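Local atomic coordinates of ethylbenzene dehydrogenase alpha-subunit (Aromatoleum aromaticum, PDB entry 2IVF), a protein that belongs to the molybdopterin oxidoreductase family and carries molybdenum, two pterin-guanine dinucleotide ligands and an iron/sulfur cluster in one large subunit. Residues Glu248-Tyr259 with Glu277-Thr288; Ala195-Met206 with Glu687-Leu695. All blocks are in the same frame, centred on the assembly; numbering follows the deposited sequence.

Contact 1. Residues Glu248-Tyr259 with Glu277-Thr288. With MGD (2-amino-5,6-dimercapto-7-methyl-3,7,8a,9-tetrahydro-8-oxa-1,3,9,10-tetraaza-anthracen-4-one guanosine dinucleotide), chain M.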
loop_
_atom_site.group_PDB
_atom_site.type_symbol
_atom_site.label_atom_id
_atom_site.label_comp_id
_atom_site.label_asym_id
_atom_site.label_seq_id
_atom_site.Cartn_x
_atom_site.Cartn_y
_atom_site.Cartn_z
ATOM N N GLU A 248 21.069 -17.515 -2.465
ATOM C CA GLU A 248 20.694 -18.795 -1.825
ATOM C C GLU A 248 20.103 -18.521 -0.459
ATOM O O GLU A 248 19.401 -19.333 0.116
ATOM C CB GLU A 248 21.933 -19.688 -1.696
ATOM C CG GLU A 248 22.528 -20.044 -3.000
ATOM C CD GLU A 248 23.846 -20.756 -2.869
ATOM O OE1 GLU A 248 24.696 -20.334 -2.068
ATOM O OE2 GLU A 248 24.036 -21.737 -3.615
ATOM N N LEU A 249 20.379 -17.338 0.078
ATOM C CA LEU A 249 19.911 -16.994 1.423
ATOM C C LEU A 249 19.606 -15.523 1.365
ATOM O O LEU A 249 20.436 -14.762 0.842
ATOM C CB LEU A 249 21.001 -17.187 2.473
ATOM C CG LEU A 249 20.720 -16.873 3.941
ATOM C CD1 LEU A 249 19.528 -17.698 4.438
ATOM C CD2 LEU A 249 22.017 -17.136 4.807
ATOM N N ILE A 250 18.377 -15.161 1.736
ATOM C CA ILE A 250 17.872 -13.794 1.609
ATOM C C ILE A 250 17.410 -13.300 2.979
ATOM O O ILE A 250 16.577 -13.949 3.659
ATOM C CB ILE A 250 16.684 -13.701 0.634
ATOM C CG1 ILE A 250 17.076 -14.199 -0.768
ATOM C CG2 ILE A 250 16.104 -12.261 0.610
ATOM C CD1 ILE A 250 15.922 -14.607 -1.699
ATOM N N PHE A 251 17.941 -12.163 3.392
ATOM C CA PHE A 251 17.539 -11.492 4.630
ATOM C C PHE A 251 16.754 -10.215 4.369
ATOM O O PHE A 251 17.311 -9.230 3.857
ATOM C CB PHE A 251 18.780 -11.103 5.468
ATOM C CG PHE A 251 19.472 -12.246 6.086
ATOM C CD1 PHE A 251 19.007 -12.811 7.269
ATOM C CD2 PHE A 251 20.627 -12.747 5.523
ATOM C CE1 PHE A 251 19.651 -13.885 7.844
ATOM C CE2 PHE A 251 21.291 -13.793 6.113
ATOM C CZ PHE A 251 20.793 -14.390 7.259
ATOM N N MET A 252 15.465 -10.221 4.729
ATOM C CA MET A 252 14.630 -9.021 4.706
ATOM C C MET A 252 14.661 -8.473 6.104
ATOM O O MET A 252 14.194 -9.150 7.017
ATOM C CB MET A 252 13.196 -9.383 4.326
ATOM C CG MET A 252 13.094 -9.893 2.907
ATOM S SD MET A 252 13.235 -8.474 1.794
ATOM C CE MET A 252 14.031 -9.192 0.389
ATOM N N THR A 253 15.208 -7.265 6.291
ATOM C CA THR A 253 15.416 -6.758 7.639
ATOM C C THR A 253 15.081 -5.281 7.666
ATOM O O THR A 253 15.258 -4.593 6.661
ATOM C CB THR A 253 16.854 -6.989 8.104
ATOM O OG1 THR A 253 16.955 -6.512 9.438
ATOM C CG2 THR A 253 17.909 -6.323 7.204
ATOM N N CYS A 254 14.548 -4.802 8.783
ATOM C CA CYS A 254 14.150 -3.402 8.878
ATOM C C CYS A 254 13.334 -3.006 7.661
ATOM O O CYS A 254 13.448 -1.904 7.208
ATOM C CB CYS A 254 15.372 -2.501 9.024
ATOM S SG CYS A 254 16.035 -2.662 10.652
ATOM N N SER A 255 12.496 -3.912 7.151
ATOM C CA SER A 255 11.815 -3.674 5.889
ATOM C C SER A 255 10.528 -4.523 5.877
ATOM O O SER A 255 10.358 -5.395 6.732
ATOM C CB SER A 255 12.755 -4.013 4.727
ATOM O OG SER A 255 12.941 -5.419 4.615
ATOM N N ASN A 256 9.625 -4.239 4.945
ATOM C CA ASN A 256 8.311 -4.874 4.929
ATOM C C ASN A 256 7.764 -4.849 3.501
ATOM O O ASN A 256 6.782 -4.163 3.198
ATOM C CB ASN A 256 7.383 -4.151 5.885
ATOM C CG ASN A 256 6.037 -4.793 5.981
ATOM O OD1 ASN A 256 5.873 -5.966 5.700
ATOM N ND2 ASN A 256 5.058 -4.004 6.342
ATOM N N TRP A 257 8.469 -5.552 2.630
ATOM C CA TRP A 257 8.107 -5.603 1.212
ATOM C C TRP A 257 6.637 -5.894 0.895
ATOM O O TRP A 257 6.149 -5.462 -0.161
ATOM C CB TRP A 257 8.961 -6.607 0.497
ATOM C CG TRP A 257 10.303 -6.115 0.035
ATOM C CD1 TRP A 257 11.014 -5.041 0.513
ATOM C CD2 TRP A 257 11.118 -6.729 -0.935
ATOM N NE1 TRP A 257 12.205 -4.927 -0.156
ATOM C CE2 TRP A 257 12.300 -5.962 -1.052
ATOM C CE3 TRP A 257 10.941 -7.809 -1.770
ATOM C CZ2 TRP A 257 13.312 -6.286 -1.972
ATOM C CZ3 TRP A 257 11.925 -8.124 -2.654
ATOM C CH2 TRP A 257 13.079 -7.368 -2.768
ATOM N N SER A 258 5.957 -6.706 1.722
ATOM C CA SER A 258 4.524 -6.930 1.513
ATOM C C SER A 258 3.822 -5.588 1.376
ATOM O O SER A 258 3.033 -5.381 0.492
ATOM C CB SER A 258 3.912 -7.665 2.673
ATOM O OG SER A 258 2.507 -7.768 2.520
ATOM N N TYR A 259 4.109 -4.682 2.291
ATOM C CA TYR A 259 3.584 -3.333 2.214
ATOM C C TYR A 259 4.301 -2.480 1.183
ATOM O O TYR A 259 3.674 -1.750 0.400
ATOM C CB TYR A 259 3.744 -2.606 3.550
ATOM C CG TYR A 259 2.705 -2.951 4.590
ATOM C CD1 TYR A 259 2.076 -4.202 4.622
ATOM C CD2 TYR A 259 2.380 -2.042 5.560
ATOM C CE1 TYR A 259 1.116 -4.478 5.589
ATOM C CE2 TYR A 259 1.418 -2.292 6.526
ATOM C CZ TYR A 259 0.793 -3.509 6.547
ATOM O OH TYR A 259 -0.138 -3.737 7.534
ATOM N N GLU A 277 16.533 -19.576 0.760
ATOM C CA GLU A 277 16.015 -19.564 2.103
ATOM C C GLU A 277 15.711 -18.137 2.487
ATOM O O GLU A 277 16.573 -17.275 2.411
ATOM C CB GLU A 277 17.054 -20.157 3.028
ATOM C CG GLU A 277 16.774 -20.070 4.494
ATOM C CD GLU A 277 17.501 -21.233 5.246
ATOM O OE1 GLU A 277 18.430 -21.859 4.664
ATOM O OE2 GLU A 277 17.075 -21.569 6.363
ATOM N N VAL A 278 14.477 -17.874 2.882
ATOM C CA VAL A 278 14.046 -16.492 3.130
ATOM C C VAL A 278 13.865 -16.274 4.604
ATOM O O VAL A 278 13.100 -16.980 5.280
ATOM C CB VAL A 278 12.755 -16.159 2.360
ATOM C CG1 VAL A 278 12.218 -14.774 2.762
ATOM C CG2 VAL A 278 12.995 -16.323 0.789
ATOM N N VAL A 279 14.568 -15.262 5.078
ATOM C CA VAL A 279 14.588 -14.890 6.455
ATOM C C VAL A 279 14.073 -13.454 6.617
ATOM O O VAL A 279 14.534 -12.539 5.929
ATOM C CB VAL A 279 15.969 -14.956 7.042
ATOM C CG1 VAL A 279 15.889 -14.612 8.544
ATOM C CG2 VAL A 279 16.597 -16.361 6.710
ATOM N N VAL A 280 13.123 -13.266 7.528
ATOM C CA VAL A 280 12.635 -11.920 7.864
ATOM C C VAL A 280 13.122 -11.644 9.245
ATOM O O VAL A 280 12.793 -12.393 10.165
ATOM C CB VAL A 280 11.083 -11.789 7.769
ATOM C CG1 VAL A 280 10.582 -10.494 8.370
ATOM C CG2 VAL A 280 10.601 -11.914 6.288
ATOM N N ILE A 281 13.964 -10.616 9.368
ATOM C CA ILE A 281 14.429 -10.145 10.666
ATOM C C ILE A 281 13.550 -8.937 11.001
ATOM O O ILE A 281 13.625 -7.880 10.351
ATOM C CB ILE A 281 15.914 -9.735 10.661
ATOM C CG1 ILE A 281 16.784 -10.847 10.118
ATOM C CG2 ILE A 281 16.341 -9.332 12.093
ATOM C CD1 ILE A 281 18.251 -10.442 9.948
ATOM N N ALA A 282 12.676 -9.121 11.991
ATOM C CA ALA A 282 11.708 -8.117 12.375
ATOM C C ALA A 282 11.328 -8.393 13.825
ATOM O O ALA A 282 11.219 -9.565 14.229
ATOM C CB ALA A 282 10.450 -8.173 11.487
ATOM N N PRO A 283 11.011 -7.350 14.564
ATOM C CA PRO A 283 10.553 -7.595 15.929
ATOM C C PRO A 283 9.207 -8.296 15.935
ATOM O O PRO A 283 9.021 -9.241 16.709
ATOM C CB PRO A 283 10.506 -6.209 16.563
ATOM C CG PRO A 283 10.732 -5.263 15.497
ATOM C CD PRO A 283 11.139 -5.932 14.244
ATOM N N ASP A 284 8.324 -7.878 15.043
ATOM C CA ASP A 284 7.022 -8.496 14.851
ATOM C C ASP A 284 7.102 -9.527 13.748
ATOM O O ASP A 284 7.939 -9.451 12.838
ATOM C CB ASP A 284 5.936 -7.465 14.549
ATOM C CG ASP A 284 6.289 -6.530 13.374
ATOM O OD1 ASP A 284 7.343 -5.900 13.429
ATOM O OD2 ASP A 284 5.476 -6.404 12.453
ATOM N N PHE A 285 6.224 -10.503 13.818
ATOM C CA PHE A 285 6.054 -11.455 12.702
ATOM C C PHE A 285 5.336 -10.668 11.633
ATOM O O PHE A 285 4.128 -10.717 11.539
ATOM C CB PHE A 285 5.221 -12.651 13.183
ATOM C CG PHE A 285 5.141 -13.810 12.220
ATOM C CD1 PHE A 285 6.284 -14.508 11.840
ATOM C CD2 PHE A 285 3.919 -14.238 11.757
ATOM C CE1 PHE A 285 6.190 -15.605 10.984
ATOM C CE2 PHE A 285 3.831 -15.346 10.913
ATOM C CZ PHE A 285 4.950 -16.021 10.544
ATOM N N ASN A 286 6.100 -9.924 10.823
ATOM C CA ASN A 286 5.562 -8.812 10.050
ATOM C C ASN A 286 4.867 -9.266 8.749
ATOM O O ASN A 286 4.822 -10.473 8.449
ATOM C CB ASN A 286 6.669 -7.727 9.883
ATOM C CG ASN A 286 7.535 -7.907 8.649
ATOM O OD1 ASN A 286 7.432 -8.893 7.936
ATOM N ND2 ASN A 286 8.437 -6.935 8.412
ATOM N N PRO A 287 4.206 -8.346 8.072
ATOM C CA PRO A 287 3.403 -8.696 6.888
ATOM C C PRO A 287 4.130 -9.375 5.738
ATOM O O PRO A 287 3.463 -9.891 4.852
ATOM C CB PRO A 287 2.787 -7.354 6.462
ATOM C CG PRO A 287 2.690 -6.603 7.744
ATOM C CD PRO A 287 4.014 -6.939 8.444
ATOM N N THR A 288 5.466 -9.398 5.771
ATOM C CA THR A 288 6.273 -10.039 4.716
ATOM C C THR A 288 6.523 -11.521 5.044
ATOM O O THR A 288 6.995 -12.295 4.209
ATOM C CB THR A 288 7.540 -9.208 4.508
ATOM O OG1 THR A 288 7.156 -7.861 4.139
ATOM C CG2 THR A 288 8.438 -9.754 3.404
HETATM P PB MGD M . 9.624 0.174 6.622
HETATM O O1B MGD M . 8.247 0.232 6.058
HETATM O O2B MGD M . 9.949 1.229 7.616
HETATM O O3B MGD M . 10.799 0.171 5.571
HETATM O O3A MGD M . 9.846 0.698 3.268
HETATM P PA MGD M . 10.849 -0.294 4.015
HETATM O O1A MGD M . 10.314 -1.641 3.789
HETATM O O2A MGD M . 12.215 -0.020 3.610
HETATM O "O5'" MGD M . 9.861 -1.253 7.326
HETATM C "C5'" MGD M . 8.918 -1.717 8.302
HETATM C "C4'" MGD M . 9.494 -2.912 9.058
HETATM O "O4'" MGD M . 10.577 -2.493 9.875
HETATM C "C3'" MGD M . 8.405 -3.250 10.050
HETATM O "O3'" MGD M . 7.589 -4.247 9.447
HETATM C "C2'" MGD M . 9.196 -3.789 11.249
HETATM O "O2'" MGD M . 8.927 -5.194 11.418
HETATM C "C1'" MGD M . 10.662 -3.536 10.860
HETATM N N9 MGD M . 11.399 -3.039 12.045
HETATM C C8 MGD M . 11.109 -1.989 12.830
HETATM N N7 MGD M . 12.043 -1.832 13.775
HETATM C C5 MGD M . 12.959 -2.811 13.562
HETATM C C6 MGD M . 14.131 -3.231 14.176
HETATM O O6 MGD M . 14.626 -2.720 15.188
HETATM N N1 MGD M . 14.799 -4.323 13.612
HETATM C C2 MGD M . 14.355 -5.041 12.492
HETATM N N2 MGD M . 15.077 -6.115 12.023
HETATM N N3 MGD M . 13.234 -4.603 11.902
HETATM C C4 MGD M . 12.544 -3.546 12.429
HETATM C C10 MGD M . 10.035 2.066 3.293
HETATM C C11 MGD M . 9.898 2.591 1.885
HETATM O O11 MGD M . 8.660 2.235 1.424
HETATM C C12 MGD M . 10.158 4.097 1.732
HETATM S S12 MGD M . 11.347 4.939 2.716
HETATM C C13 MGD M . 9.450 4.812 0.799
HETATM S S13 MGD M . 9.764 6.503 0.610
HETATM C C14 MGD M . 8.403 4.152 -0.032
HETATM N N15 MGD M . 7.093 4.480 0.599
HETATM C C16 MGD M . 5.989 3.613 0.489
HETATM C C17 MGD M . 4.732 3.942 0.928
HETATM O O17 MGD M . 4.500 5.044 1.480
HETATM N N18 MGD M . 3.706 2.988 0.768
HETATM C C19 MGD M . 3.906 1.777 0.183
HETATM N N19 MGD M . 2.855 0.938 0.087
HETATM N N20 MGD M . 5.157 1.478 -0.199
HETATM C C21 MGD M . 6.162 2.360 -0.090
HETATM N N22 MGD M . 7.445 2.023 -0.509
HETATM C C23 MGD M . 8.627 2.616 0.047
HETATM O O HOH W 1 12.119 -6.479 8.556
HETATM O O HOH W 2 2.983 -10.711 2.413
#
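Strands 249-253 and 277-281 are parallel neighbours at the centre of a four-stranded sheet, with strand 440-444 beyond the first and 294-296 beyond the second, and the loops at their C-terminal ends close around MGD. Backbone hydrogen bonds run from Glu277 N to Glu248 O at one end to Ile281 N to Met252 O at the other. Leu249, Phe251 and Thr253 share a face with Glu277, Val279 and Ile281, and helix 303-316 packs on its Thr253 and Ile281 end. There CD1 of Phe251 lies 3.7 Å from both Val279 CB and Ile281 CD1, the ring lying alongside Val279, whose branched CB suits an extended strand. Glu277 runs its aliphatic part along Leu249, while its carboxylate pairs with Lys434.

Beyond the strands, Thr288 ties the loops together. Thr288 OG1 donates to Asn256 OD1 (2.8 Å), 16° from the carbonyl plane, and accepts a nearly straight bond from Ser258 N (2.9 Å). The side chain of Asn256 reaches it with CG anti to the backbone N (chi1 -177°), while the backbone N of Asn256 donates separately to MGD O1A. Pro287 CG is set against the Tyr259 ring, 3.4 Å from Tyr259 CE1, and Tyr259 OH bonds Asp133 of the beta-subunit. Asn286 OD1 closes an Asx turn on Thr288 N; Asn286 ND2 donates to MGD O3' (3.0 Å) and, weakly, to Ser255 O. Asp284 OD1 accepts from the ribose O2' of MGD (2.7 Å), and Ile281 O takes the guanine N2. Consecutive parallel strands joined through helix 265-274 form a beta-alpha-beta unit, which here binds the dinucleotide at its C-terminal edge, as in Rossmann-like folds.

Contact 2. Residues Ala195-Met206 with Glu687-Leu695. With MD1 (phosphoric acid 4-(2-amino-4-oxo-3,4,5,6,-tetrahydro-pteridin-6-yl)-2-hydroxy-3,4-dimercapto-but-3-en-yl ester guanylate ester), chain N.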
loop_
_atom_site.group_PDB
_atom_site.type_symbol
_atom_site.label_atom_id
_atom_site.label_comp_id
_atom_site.label_asym_id
_atom_site.label_seq_id
_atom_site.Cartn_x
_atom_site.Cartn_y
_atom_site.Cartn_z
ATOM N N ALA A 195 5.381 14.764 -6.497
ATOM C CA ALA A 195 4.675 15.643 -7.432
ATOM C C ALA A 195 5.250 15.455 -8.817
ATOM O O ALA A 195 4.714 15.988 -9.777
ATOM C CB ALA A 195 4.840 17.107 -7.004
ATOM N N GLY A 196 6.381 14.751 -8.890
ATOM C CA GLY A 196 7.066 14.510 -10.148
ATOM C C GLY A 196 8.487 15.046 -10.130
ATOM O O GLY A 196 8.785 16.004 -9.446
ATOM N N SER A 197 9.343 14.373 -10.882
ATOM C CA SER A 197 10.730 14.783 -11.096
ATOM C C SER A 197 10.803 16.208 -11.590
ATOM O O SER A 197 11.719 16.939 -11.208
ATOM C CB SER A 197 11.426 13.814 -12.085
ATOM O OG SER A 197 10.800 13.830 -13.334
ATOM N N ILE A 198 9.828 16.619 -12.402
ATOM C CA ILE A 198 9.823 17.941 -12.974
ATOM C C ILE A 198 9.415 18.938 -11.895
ATOM O O ILE A 198 10.012 19.972 -11.766
ATOM C CB ILE A 198 8.873 18.032 -14.189
ATOM C CG1 ILE A 198 9.292 17.074 -15.328
ATOM C CG2 ILE A 198 8.782 19.473 -14.727
ATOM C CD1 ILE A 198 8.210 16.848 -16.386
ATOM N N ALA A 199 8.431 18.580 -11.081
ATOM C CA ALA A 199 8.074 19.409 -9.916
ATOM C C ALA A 199 9.235 19.533 -8.925
ATOM O O ALA A 199 9.476 20.588 -8.390
ATOM C CB ALA A 199 6.867 18.792 -9.228
ATOM N N TRP A 200 9.969 18.445 -8.692
ATOM C CA TRP A 200 11.160 18.490 -7.814
ATOM C C TRP A 200 12.223 19.423 -8.427
ATOM O O TRP A 200 12.748 20.362 -7.765
ATOM C CB TRP A 200 11.734 17.075 -7.540
ATOM C CG TRP A 200 12.744 17.168 -6.449
ATOM C CD1 TRP A 200 12.529 17.027 -5.112
ATOM C CD2 TRP A 200 14.102 17.591 -6.590
ATOM N NE1 TRP A 200 13.689 17.254 -4.419
ATOM C CE2 TRP A 200 14.668 17.601 -5.302
ATOM C CE3 TRP A 200 14.916 17.855 -7.688
ATOM C CZ2 TRP A 200 15.999 17.927 -5.069
ATOM C CZ3 TRP A 200 16.269 18.247 -7.441
ATOM C CH2 TRP A 200 16.771 18.252 -6.141
ATOM N N GLY A 201 12.541 19.162 -9.691
ATOM C CA GLY A 201 13.356 20.079 -10.477
ATOM C C GLY A 201 12.930 21.519 -10.371
ATOM O O GLY A 201 13.742 22.389 -10.101
ATOM N N ALA A 202 11.646 21.791 -10.570
ATOM C CA ALA A 202 11.134 23.172 -10.454
ATOM C C ALA A 202 11.454 23.809 -9.090
ATOM O O ALA A 202 12.015 24.903 -9.016
ATOM C CB ALA A 202 9.642 23.160 -10.687
ATOM N N GLY A 203 11.123 23.100 -8.013
ATOM C CA GLY A 203 11.270 23.631 -6.650
ATOM C C GLY A 203 12.732 23.869 -6.329
ATOM O O GLY A 203 13.111 24.900 -5.775
ATOM N N PHE A 204 13.565 22.913 -6.715
ATOM C CA PHE A 204 15.006 23.051 -6.510
ATOM C C PHE A 204 15.604 24.187 -7.335
ATOM O O PHE A 204 16.414 24.992 -6.844
ATOM C CB PHE A 204 15.680 21.728 -6.835
ATOM C CG PHE A 204 17.174 21.790 -6.841
ATOM C CD1 PHE A 204 17.877 22.308 -5.757
ATOM C CD2 PHE A 204 17.883 21.313 -7.929
ATOM C CE1 PHE A 204 19.257 22.366 -5.759
ATOM C CE2 PHE A 204 19.291 21.379 -7.941
ATOM C CZ PHE A 204 19.966 21.926 -6.857
ATOM N N ARG A 205 15.175 24.270 -8.594
ATOM C CA ARG A 205 15.656 25.288 -9.496
ATOM C C ARG A 205 15.274 26.666 -8.939
ATOM O O ARG A 205 16.055 27.619 -8.948
ATOM C CB ARG A 205 15.050 25.043 -10.874
ATOM C CG ARG A 205 15.559 25.949 -11.972
ATOM C CD ARG A 205 14.981 25.492 -13.319
ATOM N NE ARG A 205 15.526 26.332 -14.357
ATOM C CZ ARG A 205 16.732 26.183 -14.888
ATOM N NH1 ARG A 205 17.523 25.213 -14.495
ATOM N NH2 ARG A 205 17.140 27.021 -15.797
ATOM N N MET A 206 14.030 26.781 -8.490
ATOM C CA MET A 206 13.554 28.021 -7.877
ATOM C C MET A 206 14.400 28.431 -6.681
ATOM O O MET A 206 14.865 29.556 -6.594
ATOM C CB MET A 206 12.096 27.834 -7.466
ATOM C CG MET A 206 11.444 29.031 -6.791
ATOM S SD MET A 206 10.056 28.466 -5.783
ATOM C CE MET A 206 10.582 26.844 -5.272
ATOM N N GLU A 687 3.325 21.935 -11.651
ATOM C CA GLU A 687 4.110 22.634 -10.625
ATOM C C GLU A 687 5.161 23.545 -11.245
ATOM O O GLU A 687 5.404 24.671 -10.756
ATOM C CB GLU A 687 4.789 21.620 -9.687
ATOM C CG GLU A 687 3.842 20.832 -8.735
ATOM C CD GLU A 687 3.134 19.709 -9.411
ATOM O OE1 GLU A 687 3.501 19.386 -10.555
ATOM O OE2 GLU A 687 2.224 19.115 -8.805
ATOM N N TRP A 688 5.785 23.100 -12.327
ATOM C CA TRP A 688 6.756 23.951 -13.050
ATOM C C TRP A 688 6.126 25.282 -13.460
ATOM O O TRP A 688 6.717 26.354 -13.265
ATOM C CB TRP A 688 7.302 23.220 -14.292
ATOM C CG TRP A 688 8.347 23.976 -14.997
ATOM C CD1 TRP A 688 8.172 24.963 -15.943
ATOM C CD2 TRP A 688 9.753 23.803 -14.858
ATOM N NE1 TRP A 688 9.393 25.441 -16.339
ATOM C CE2 TRP A 688 10.377 24.719 -15.715
ATOM C CE3 TRP A 688 10.551 22.948 -14.091
ATOM C CZ2 TRP A 688 11.767 24.852 -15.786
ATOM C CZ3 TRP A 688 11.931 23.052 -14.207
ATOM C CH2 TRP A 688 12.517 23.997 -15.037
ATOM N N ASP A 689 4.924 25.200 -14.034
ATOM C CA ASP A 689 4.164 26.371 -14.476
ATOM C C ASP A 689 3.773 27.269 -13.287
ATOM O O ASP A 689 4.000 28.485 -13.316
ATOM C CB ASP A 689 2.913 25.909 -15.218
ATOM C CG ASP A 689 2.025 27.052 -15.590
ATOM O OD1 ASP A 689 2.546 28.055 -16.122
ATOM O OD2 ASP A 689 0.816 26.926 -15.343
ATOM N N ALA A 690 3.262 26.644 -12.222
ATOM C CA ALA A 690 2.952 27.331 -10.942
ATOM C C ALA A 690 4.136 28.097 -10.405
ATOM O O ALA A 690 4.003 29.291 -10.074
ATOM C CB ALA A 690 2.473 26.314 -9.888
ATOM N N ILE A 691 5.294 27.434 -10.364
ATOM C CA ILE A 691 6.525 28.052 -9.878
ATOM C C ILE A 691 7.026 29.095 -10.831
ATOM O O ILE A 691 7.512 30.180 -10.429
ATOM C CB ILE A 691 7.610 26.996 -9.603
ATOM C CG1 ILE A 691 7.205 26.193 -8.363
ATOM C CG2 ILE A 691 9.011 27.677 -9.411
ATOM C CD1 ILE A 691 7.827 24.810 -8.218
ATOM N N ALA A 692 6.885 28.828 -12.123
ATOM C CA ALA A 692 7.245 29.828 -13.102
ATOM C C ALA A 692 6.443 31.115 -12.852
ATOM O O ALA A 692 6.995 32.230 -12.869
ATOM C CB ALA A 692 7.018 29.273 -14.546
ATOM N N LEU A 693 5.143 30.952 -12.596
ATOM C CA LEU A 693 4.241 32.074 -12.397
ATOM C C LEU A 693 4.596 32.840 -11.131
ATOM O O LEU A 693 4.627 34.046 -11.152
ATOM C CB LEU A 693 2.790 31.605 -12.318
ATOM C CG LEU A 693 1.700 32.681 -12.101
ATOM C CD1 LEU A 693 1.810 33.861 -13.102
ATOM C CD2 LEU A 693 0.368 31.948 -12.240
ATOM N N ILE A 694 4.882 32.115 -10.054
ATOM C CA ILE A 694 5.377 32.767 -8.835
ATOM C C ILE A 694 6.602 33.617 -9.154
ATOM O O ILE A 694 6.665 34.836 -8.835
ATOM C CB ILE A 694 5.726 31.752 -7.734
ATOM C CG1 ILE A 694 4.444 31.092 -7.226
ATOM C CG2 ILE A 694 6.499 32.473 -6.611
ATOM C CD1 ILE A 694 4.615 29.878 -6.333
ATOM N N LEU A 695 7.570 33.023 -9.847
ATOM C CA LEU A 695 8.772 33.784 -10.197
ATOM C C LEU A 695 8.521 35.003 -11.120
ATOM O O LEU A 695 9.171 36.020 -10.969
ATOM C CB LEU A 695 9.846 32.850 -10.779
ATOM C CG LEU A 695 10.386 31.838 -9.790
ATOM C CD1 LEU A 695 11.456 30.975 -10.460
ATOM C CD2 LEU A 695 10.906 32.533 -8.521
HETATM P PB MD1 N . 6.097 13.323 2.761
HETATM O O3B MD1 N . 4.745 12.584 2.404
HETATM O O1B MD1 N . 6.875 13.440 1.501
HETATM O O2B MD1 N . 5.902 14.461 3.688
HETATM O O3A MD1 N . 6.820 12.220 3.643
HETATM C C10 MD1 N . 7.689 11.213 3.081
HETATM C C11 MD1 N . 7.990 10.293 4.253
HETATM O O11 MD1 N . 6.778 9.474 4.373
HETATM C C12 MD1 N . 9.146 9.387 3.924
HETATM S S12 MD1 N . 9.686 9.158 2.317
HETATM C C13 MD1 N . 9.772 8.651 4.898
HETATM S S13 MD1 N . 11.035 7.586 4.554
HETATM C C14 MD1 N . 9.411 8.751 6.331
HETATM N N15 MD1 N . 8.945 7.584 7.000
HETATM C C16 MD1 N . 8.474 7.640 8.286
HETATM C C15 MD1 N . 8.159 6.441 8.899
HETATM O O14 MD1 N . 8.307 5.339 8.307
HETATM N N17 MD1 N . 7.620 6.561 10.139
HETATM C C17 MD1 N . 7.476 7.799 10.766
HETATM N N16 MD1 N . 6.963 7.791 11.989
HETATM N N18 MD1 N . 7.839 8.939 10.156
HETATM C C20 MD1 N . 8.337 8.866 8.940
HETATM N N8 MD1 N . 8.755 10.010 8.338
HETATM C C7 MD1 N . 9.246 10.099 6.989
HETATM P PA MD1 N . 3.207 13.056 2.374
HETATM O O1A MD1 N . 2.536 12.118 1.424
HETATM O O2A MD1 N . 2.712 13.076 3.769
HETATM O "O5'" MD1 N . 3.197 14.527 1.800
HETATM C "C5'" MD1 N . 3.487 14.666 0.414
HETATM C "C4'" MD1 N . 2.457 15.502 -0.226
HETATM O "O4'" MD1 N . 2.769 15.417 -1.611
HETATM C "C1'" MD1 N . 1.512 15.578 -2.268
HETATM N N9 MD1 N . 1.496 15.128 -3.666
HETATM C C4 MD1 N . 1.506 15.962 -4.696
HETATM N N3 MD1 N . 1.556 17.315 -4.710
HETATM C C2 MD1 N . 1.572 17.972 -5.870
HETATM N N2 MD1 N . 1.638 19.330 -5.895
HETATM N N1 MD1 N . 1.450 17.239 -7.034
HETATM C C6 MD1 N . 1.392 15.867 -7.091
HETATM O O6 MD1 N . 1.357 15.309 -8.187
HETATM C C5 MD1 N . 1.430 15.186 -5.864
HETATM N N7 MD1 N . 1.371 13.910 -5.499
HETATM C C8 MD1 N . 1.423 13.890 -4.164
HETATM C "C2'" MD1 N . 0.539 14.732 -1.452
HETATM O "O2'" MD1 N . -0.843 15.144 -1.584
HETATM C "C3'" MD1 N . 1.085 14.848 -0.021
HETATM O "O3'" MD1 N . 0.254 15.699 0.812
#
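Helices 197-206 and 687-695 run nearly parallel, their axes 20° apart and 8.7 Å at closest approach, with Ala199 beside Glu687 and Ala202 beside Trp688. Small residues permit this spacing: Ala199 CB meets Glu687 CB at 3.5 Å, and the methyl of Ala202 fits between Trp688 and Ile691, its CB tightly packed against Ile691 CD1. Gly203 offers bare backbone to the same Ile691 methyl.

Trp688 is a knob in the hole formed by Ile198, Gly201, Ala202 and Arg205. Its CG stands anti to the backbone N (chi1 -176°), which carries the indole across to the other helix, where Ala202 CB lies 3.5 Å from Trp688 CE3. Ile198 O lies in the ring plane, at the edge. Arg205 extends past the far end of the indole, Arg205 CD 3.4 Å from Trp688 CH2, its guanidinium plane 23° from the ring plane. Backbone carbonyls of Phe727, Lys726 and Met494 hold that guanidinium, while Leu733 O accepts from the indole NE1. Farther along, Met206 crosses Ile691 at about a right angle and brings Met206 CG to 3.9 Å from Leu695 CD2, a flexible chain suited to an uneven aliphatic surface.

At the N-terminal end Glu687 bends at its second torsion, and Glu687 OE2 accepts from the guanine N1 (2.7 Å) and N2 (3.0 Å) of MD1. Lys658 forms a salt bridge with this oxygen and also bonds Ala195 O. The mainly apolar helix pairing thus presents one carboxylate oxygen to two guanine N-H donors, a pattern consistent with recognition of guanine, with the lysine probably stabilising the anion.

Overall arrangement
Contacts 1 and 2 supply parts of the pockets of the two dinucleotides from opposite sides of the chain's centre: segments 248-259 and 277-288 line much of the guanosine side of MGD, whereas 195-206 and 687-695 meet the guanine of MD1. Their centres are 38 Å apart and their nearest atoms about 18 Å, so they do not touch. In the sequence both segments of contact 1 fall between those of contact 2, and all four lie in the molybdopterin oxidoreductase region. The side chain of Asn256 is about 10 Å from MD1, that of Ala195 about 14 Å from MGD. His855 hydrogen-bonds both ligands, linking the two sites through a third part of the chain.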